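Side-chain contacts in chitooligosaccharide oxidase (Gibberella zeae, PDB 6Y0R), which oxidises the C1 hydroxyl of chitooligosaccharides to lactones, passing the electrons through its bound FAD to molecular oxygen to form hydrogen peroxide: residues Q249-F254 and L374-T379; P347-A352 and L403-Y408. One frame throughout, in Å; residues are numbered along the deposited sequence.

Interaction 1. Residues Q249-F254 and L374-T379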
loop_
_atom_site.group_PDB
_atom_site.type_symbol
_atom_site.label_atom_id
_atom_site.label_comp_id
_atom_site.label_asym_id
_atom_site.label_seq_id
_atom_site.Cartn_x
_atom_site.Cartn_y
_atom_site.Cartn_z
ATOM N N GLN A 249 -0.818 3.631 -28.857
ATOM C CA GLN A 249 -0.522 2.259 -29.290
ATOM C C GLN A 249 0.609 1.694 -28.439
ATOM O O GLN A 249 0.543 0.505 -28.183
ATOM C CB GLN A 249 -0.088 2.184 -30.752
ATOM C CG GLN A 249 0.079 0.752 -31.227
ATOM C CD GLN A 249 -1.232 0.067 -31.469
ATOM O OE1 GLN A 249 -2.106 0.591 -32.162
ATOM N NE2 GLN A 249 -1.394 -1.102 -30.884
ATOM N N GLY A 250 1.558 2.517 -27.996
ATOM C CA GLY A 250 2.623 2.076 -27.079
ATOM C C GLY A 250 2.026 1.582 -25.757
ATOM O O GLY A 250 2.378 0.477 -25.286
ATOM N N LEU A 251 1.096 2.327 -25.156
ATOM C CA LEU A 251 0.453 1.881 -23.878
ATOM C C LEU A 251 -0.373 0.619 -24.096
ATOM O O LEU A 251 -0.309 -0.324 -23.283
ATOM C CB LEU A 251 -0.440 3.000 -23.334
ATOM C CG LEU A 251 0.281 4.269 -22.912
ATOM C CD1 LEU A 251 -0.709 5.409 -22.699
ATOM C CD2 LEU A 251 1.115 4.035 -21.677
ATOM N N TYR A 252 -1.078 0.557 -25.226
ATOM C CA TYR A 252 -1.892 -0.627 -25.536
ATOM C C TYR A 252 -0.980 -1.838 -25.719
ATOM O O TYR A 252 -1.260 -2.900 -25.199
ATOM C CB TYR A 252 -2.753 -0.382 -26.770
ATOM C CG TYR A 252 -3.682 -1.533 -27.079
ATOM C CD1 TYR A 252 -4.867 -1.684 -26.389
ATOM C CD2 TYR A 252 -3.387 -2.455 -28.065
ATOM C CE1 TYR A 252 -5.728 -2.729 -26.675
ATOM C CE2 TYR A 252 -4.213 -3.527 -28.336
ATOM C CZ TYR A 252 -5.416 -3.634 -27.671
ATOM O OH TYR A 252 -6.257 -4.679 -27.931
ATOM N N ASP A 253 0.139 -1.671 -26.415
ATOM C CA ASP A 253 1.086 -2.779 -26.662
ATOM C C ASP A 253 1.726 -3.212 -25.349
ATOM O O ASP A 253 1.878 -4.415 -25.116
ATOM C CB ASP A 253 2.171 -2.391 -27.640
ATOM C CG ASP A 253 1.676 -2.256 -29.071
ATOM O OD1 ASP A 253 0.571 -2.803 -29.384
ATOM O OD2 ASP A 253 2.396 -1.587 -29.841
ATOM N N PHE A 254 2.009 -2.253 -24.471
ATOM C CA PHE A 254 2.516 -2.560 -23.116
ATOM C C PHE A 254 1.509 -3.444 -22.385
ATOM O O PHE A 254 1.840 -4.487 -21.808
ATOM C CB PHE A 254 2.760 -1.240 -22.378
ATOM C CG PHE A 254 3.327 -1.341 -20.982
ATOM C CD1 PHE A 254 4.640 -1.697 -20.759
ATOM C CD2 PHE A 254 2.531 -1.054 -19.895
ATOM C CE1 PHE A 254 5.143 -1.765 -19.468
ATOM C CE2 PHE A 254 3.036 -1.112 -18.599
ATOM C CZ PHE A 254 4.342 -1.491 -18.386
ATOM N N LEU A 374 2.327 9.784 -12.762
ATOM C CA LEU A 374 1.460 8.609 -12.549
ATOM C C LEU A 374 2.255 7.372 -12.920
ATOM O O LEU A 374 3.282 7.485 -13.591
ATOM C CB LEU A 374 0.156 8.722 -13.322
ATOM C CG LEU A 374 0.293 8.737 -14.837
ATOM C CD1 LEU A 374 0.218 7.324 -15.399
ATOM C CD2 LEU A 374 -0.794 9.616 -15.441
ATOM N N GLN A 375 1.808 6.250 -12.379
ATOM C CA GLN A 375 2.350 4.934 -12.744
ATOM C C GLN A 375 1.182 4.095 -13.226
ATOM O O GLN A 375 0.051 4.208 -12.703
ATOM C CB GLN A 375 3.069 4.230 -11.591
ATOM C CG GLN A 375 4.231 4.972 -10.986
ATOM C CD GLN A 375 4.493 4.409 -9.605
ATOM O OE1 GLN A 375 3.571 4.057 -8.856
ATOM N NE2 GLN A 375 5.761 4.287 -9.272
ATOM N N MET A 376 1.434 3.310 -14.249
ATOM C CA MET A 376 0.502 2.263 -14.697
ATOM C C MET A 376 1.168 0.893 -14.526
ATOM O O MET A 376 2.109 0.595 -15.259
ATOM C CB MET A 376 0.103 2.455 -16.155
ATOM C CG MET A 376 -0.918 1.459 -16.567
ATOM S SD MET A 376 -1.501 1.735 -18.215
ATOM C CE MET A 376 -0.114 1.140 -19.142
ATOM N N ASP A 377 0.729 0.137 -13.529
ATOM C CA ASP A 377 1.352 -1.142 -13.137
ATOM C C ASP A 377 0.557 -2.271 -13.789
ATOM O O ASP A 377 -0.662 -2.247 -13.698
ATOM C CB ASP A 377 1.355 -1.309 -11.622
ATOM C CG ASP A 377 1.900 -0.146 -10.795
ATOM O OD1 ASP A 377 2.706 0.612 -11.313
ATOM O OD2 ASP A 377 1.442 0.010 -9.619
ATOM N N ILE A 378 1.231 -3.292 -14.328
ATOM C CA ILE A 378 0.517 -4.530 -14.752
ATOM C C ILE A 378 0.401 -5.413 -13.515
ATOM O O ILE A 378 1.458 -5.879 -12.997
ATOM C CB ILE A 378 1.260 -5.238 -15.916
ATOM C CG1 ILE A 378 1.402 -4.300 -17.106
ATOM C CG2 ILE A 378 0.488 -6.499 -16.255
ATOM C CD1 ILE A 378 2.598 -4.572 -17.990
ATOM N N THR A 379 -0.783 -5.522 -12.913
ATOM C CA THR A 379 -1.002 -6.418 -11.756
ATOM C C THR A 379 -1.448 -7.805 -12.229
ATOM O O THR A 379 -1.240 -8.738 -11.472
ATOM C CB THR A 379 -2.063 -5.870 -10.793
ATOM O OG1 THR A 379 -3.330 -5.787 -11.442
ATOM C CG2 THR A 379 -1.684 -4.504 -10.284
#
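Leu251 and Phe254 of helix 247-260 meet Met376 and Ile378 of strand 371-378, an inner strand of the seven-stranded antiparallel sheet that, as in related flavoprotein oxidases of this family, probably forms the core of the substrate-binding domain. The helix packs on one face of that sheet: the two short axes approach to 11.1 Å and run 31° apart, and 221 Å² of surface is buried, and every close side-chain pair across it is apolar. At the start of the segment, Gln249 bonds within the helix, Gln249 NE2 donating to Asp253 OD1 one turn ahead over 3.0 Å, with the acceptor close to the amide plane and the donor above the carboxylate plane. Leu251 touches the strand through a single methyl group, CD2, which lies 4.0 Å from Met376 CE; its side chain also packs on Phe354 and Val358 of helix 351-367. One turn further along, Phe254 carries most of the helix's share of the contact. With CG anti to the backbone N (chi1 -178°), its ring reaches the sheet, where it also packs on Met267 and Met269, residues paired through their backbones with Ile378 and Met376. Met376 runs out extended and then bends at its last torsion (chi3 75°), which brings its methyl to the ring's edge, with Met376 CE 3.5 Å from Phe254 CD2. Ile378 approaches the same ring quite differently, over a face, in a CH-pi contact: Ile378 CD1 lies 3.8 Å from the centroid of the Phe254 ring. That methyl is displaced toward the rim of the ring, and its closest ring atom is Phe254 CE2, at 3.5 Å from Ile378 CD1.

Interaction 2. Residues P347-A352 and L403-Y408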
loop_
_atom_site.group_PDB
_atom_site.type_symbol
_atom_site.label_atom_id
_atom_site.label_comp_id
_atom_site.label_asym_id
_atom_site.label_seq_id
_atom_site.Cartn_x
_atom_site.Cartn_y
_atom_site.Cartn_z
ATOM N N PRO A 347 -9.822 -2.872 -15.441
ATOM C CA PRO A 347 -9.687 -3.988 -16.378
ATOM C C PRO A 347 -8.836 -3.541 -17.573
ATOM O O PRO A 347 -8.541 -2.358 -17.739
ATOM C CB PRO A 347 -11.143 -4.248 -16.777
ATOM C CG PRO A 347 -11.772 -2.895 -16.700
ATOM C CD PRO A 347 -11.154 -2.248 -15.471
ATOM N N ALA A 348 -8.509 -4.477 -18.458
ATOM C CA ALA A 348 -7.844 -4.123 -19.729
ATOM C C ALA A 348 -8.618 -3.012 -20.420
ATOM O O ALA A 348 -9.883 -3.089 -20.505
ATOM C CB ALA A 348 -7.742 -5.321 -20.629
ATOM N N LEU A 349 -7.911 -2.088 -21.018
ATOM C CA LEU A 349 -8.477 -0.912 -21.706
ATOM C C LEU A 349 -8.405 -1.105 -23.217
ATOM O O LEU A 349 -7.526 -1.819 -23.703
ATOM C CB LEU A 349 -7.688 0.316 -21.280
ATOM C CG LEU A 349 -7.646 0.562 -19.765
ATOM C CD1 LEU A 349 -6.805 1.766 -19.459
ATOM C CD2 LEU A 349 -9.032 0.733 -19.200
ATOM N N THR A 350 -9.273 -0.420 -23.928
ATOM C CA THR A 350 -9.229 -0.428 -25.392
ATOM C C THR A 350 -8.216 0.615 -25.850
ATOM O O THR A 350 -7.938 1.591 -25.117
ATOM C CB THR A 350 -10.622 -0.124 -25.962
ATOM O OG1 THR A 350 -10.952 1.190 -25.551
ATOM C CG2 THR A 350 -11.627 -1.134 -25.458
ATOM N N LEU A 351 -7.893 0.509 -26.980
ATOM C CA LEU A 351 -6.993 1.521 -27.585
ATOM C C LEU A 351 -7.729 2.864 -27.625
ATOM O O LEU A 351 -7.134 3.875 -27.319
ATOM C CB LEU A 351 -6.608 1.079 -29.001
ATOM C CG LEU A 351 -5.733 2.013 -29.845
ATOM C CD1 LEU A 351 -4.362 2.199 -29.179
ATOM C CD2 LEU A 351 -5.570 1.587 -31.293
ATOM N N ALA A 352 -8.933 2.974 -27.860
ATOM C CA ALA A 352 -9.703 4.239 -27.797
ATOM C C ALA A 352 -9.619 4.840 -26.388
ATOM O O ALA A 352 -9.471 6.053 -26.249
ATOM C CB ALA A 352 -11.129 3.961 -28.217
ATOM N N LEU A 403 -4.752 -3.687 -14.472
ATOM C CA LEU A 403 -3.934 -2.486 -14.313
ATOM C C LEU A 403 -4.177 -1.879 -12.946
ATOM O O LEU A 403 -5.332 -1.850 -12.476
ATOM C CB LEU A 403 -4.287 -1.472 -15.417
ATOM C CG LEU A 403 -4.166 -1.956 -16.860
ATOM C CD1 LEU A 403 -4.656 -0.860 -17.801
ATOM C CD2 LEU A 403 -2.751 -2.343 -17.184
ATOM N N LEU A 404 -3.114 -1.334 -12.385
ATOM C CA LEU A 404 -3.184 -0.476 -11.186
ATOM C C LEU A 404 -2.532 0.841 -11.561
ATOM O O LEU A 404 -1.319 0.869 -11.850
ATOM C CB LEU A 404 -2.444 -1.113 -10.008
ATOM C CG LEU A 404 -2.286 -0.233 -8.762
ATOM C CD1 LEU A 404 -3.557 0.494 -8.450
ATOM C CD2 LEU A 404 -1.846 -1.025 -7.544
ATOM N N PHE A 405 -3.287 1.920 -11.498
ATOM C CA PHE A 405 -2.736 3.251 -11.718
ATOM C C PHE A 405 -2.593 3.956 -10.354
ATOM O O PHE A 405 -3.511 3.856 -9.463
ATOM C CB PHE A 405 -3.684 4.125 -12.541
ATOM C CG PHE A 405 -3.877 3.726 -13.981
ATOM C CD1 PHE A 405 -4.764 2.720 -14.320
ATOM C CD2 PHE A 405 -3.151 4.335 -14.983
ATOM C CE1 PHE A 405 -4.933 2.349 -15.646
ATOM C CE2 PHE A 405 -3.337 3.979 -16.302
ATOM C CZ PHE A 405 -4.230 2.988 -16.633
ATOM N N GLN A 406 -1.472 4.663 -10.222
ATOM C CA GLN A 406 -1.256 5.598 -9.115
ATOM C C GLN A 406 -1.104 7.012 -9.694
ATOM O O GLN A 406 -0.321 7.170 -10.611
ATOM C CB GLN A 406 -0.046 5.198 -8.287
ATOM C CG GLN A 406 0.181 6.224 -7.206
ATOM C CD GLN A 406 1.325 5.889 -6.290
ATOM O OE1 GLN A 406 2.235 5.076 -6.581
ATOM N NE2 GLN A 406 1.292 6.531 -5.154
ATOM N N PHE A 407 -1.865 7.976 -9.193
ATOM C CA PHE A 407 -1.794 9.388 -9.658
ATOM C C PHE A 407 -1.329 10.246 -8.487
ATOM O O PHE A 407 -1.860 10.074 -7.401
ATOM C CB PHE A 407 -3.154 9.891 -10.142
ATOM C CG PHE A 407 -3.886 8.980 -11.097
ATOM C CD1 PHE A 407 -3.560 8.972 -12.445
ATOM C CD2 PHE A 407 -4.829 8.071 -10.638
ATOM C CE1 PHE A 407 -4.233 8.154 -13.340
ATOM C CE2 PHE A 407 -5.520 7.260 -11.542
ATOM C CZ PHE A 407 -5.185 7.278 -12.877
ATOM N N TYR A 408 -0.346 11.106 -8.708
ATOM C CA TYR A 408 0.349 11.822 -7.608
ATOM C C TYR A 408 0.614 13.270 -8.018
ATOM O O TYR A 408 0.991 13.507 -9.179
ATOM C CB TYR A 408 1.629 11.078 -7.277
ATOM C CG TYR A 408 2.216 11.229 -5.906
ATOM C CD1 TYR A 408 3.061 12.284 -5.616
ATOM C CD2 TYR A 408 2.058 10.226 -4.959
ATOM C CE1 TYR A 408 3.711 12.392 -4.388
ATOM C CE2 TYR A 408 2.678 10.330 -3.720
ATOM C CZ TYR A 408 3.520 11.396 -3.440
ATOM O OH TYR A 408 4.129 11.440 -2.220
#
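Leu403 meets Leu349 methyl to methyl, the CD1 atoms of the two residues 3.8 Å apart. These two leucines have the most surface buried in a small contact of 138 Å². With chi1 near -57° in both, each CG lies beside its own backbone N, and from there the CD1 methyls meet as the side chains pass at a slant; Leu403 CD1 is also 3.8 Å from Leu349 CG, so this one methyl rests against the branch point as well as the branch. Pro347 takes part differently. Its CB is directed away from the strand, and its carbonyl oxygen is what approaches, Pro347 O lying 4.2 Å from Leu403 CD1. The geometry is that of a strand-to-helix connection: edge strand 338-346, hydrogen-bonded to strand 403-411 through Ala346 and Leu403, passes through residues 347-350 into helix 351-367. Thr350 holds the N-cap position, its side chain capping a backbone N in the first turn, while its own N bonds to Glu353 OE1, consistent with a capping box. The other reach of Leu349 is to Phe405, whose ring it meets at the edge rather than over a face. Ile432 of helix 420-433 touches both Leu349 and Phe405, and Leu349 CD1 lies 4.0 Å from Phe405 CZ.

Overall arrangement
The two interactions lie side by side, their centres about 7 Å apart, on one antiparallel sheet in which strands 371-378 and 403-411 are neighbours. Along the chain their segments alternate, in the order 249-254, 347-352, 374-379, 403-408, so the two chain connections cross. Backbone pairing joins them, with Asp377 N 2.7 Å from Leu404 O, and so does side-chain packing, with Met376 SD 3.4 Å from Phe405 CZ. Interaction 1 brings a helix onto the sheet, whereas interaction 2 folds a strand-to-helix connection against it. The side chains of Met376 and Phe405 are about 14 and 13 Å from the FAD, which sets both contacts back from the flavin, in the body of the sheet and its helices.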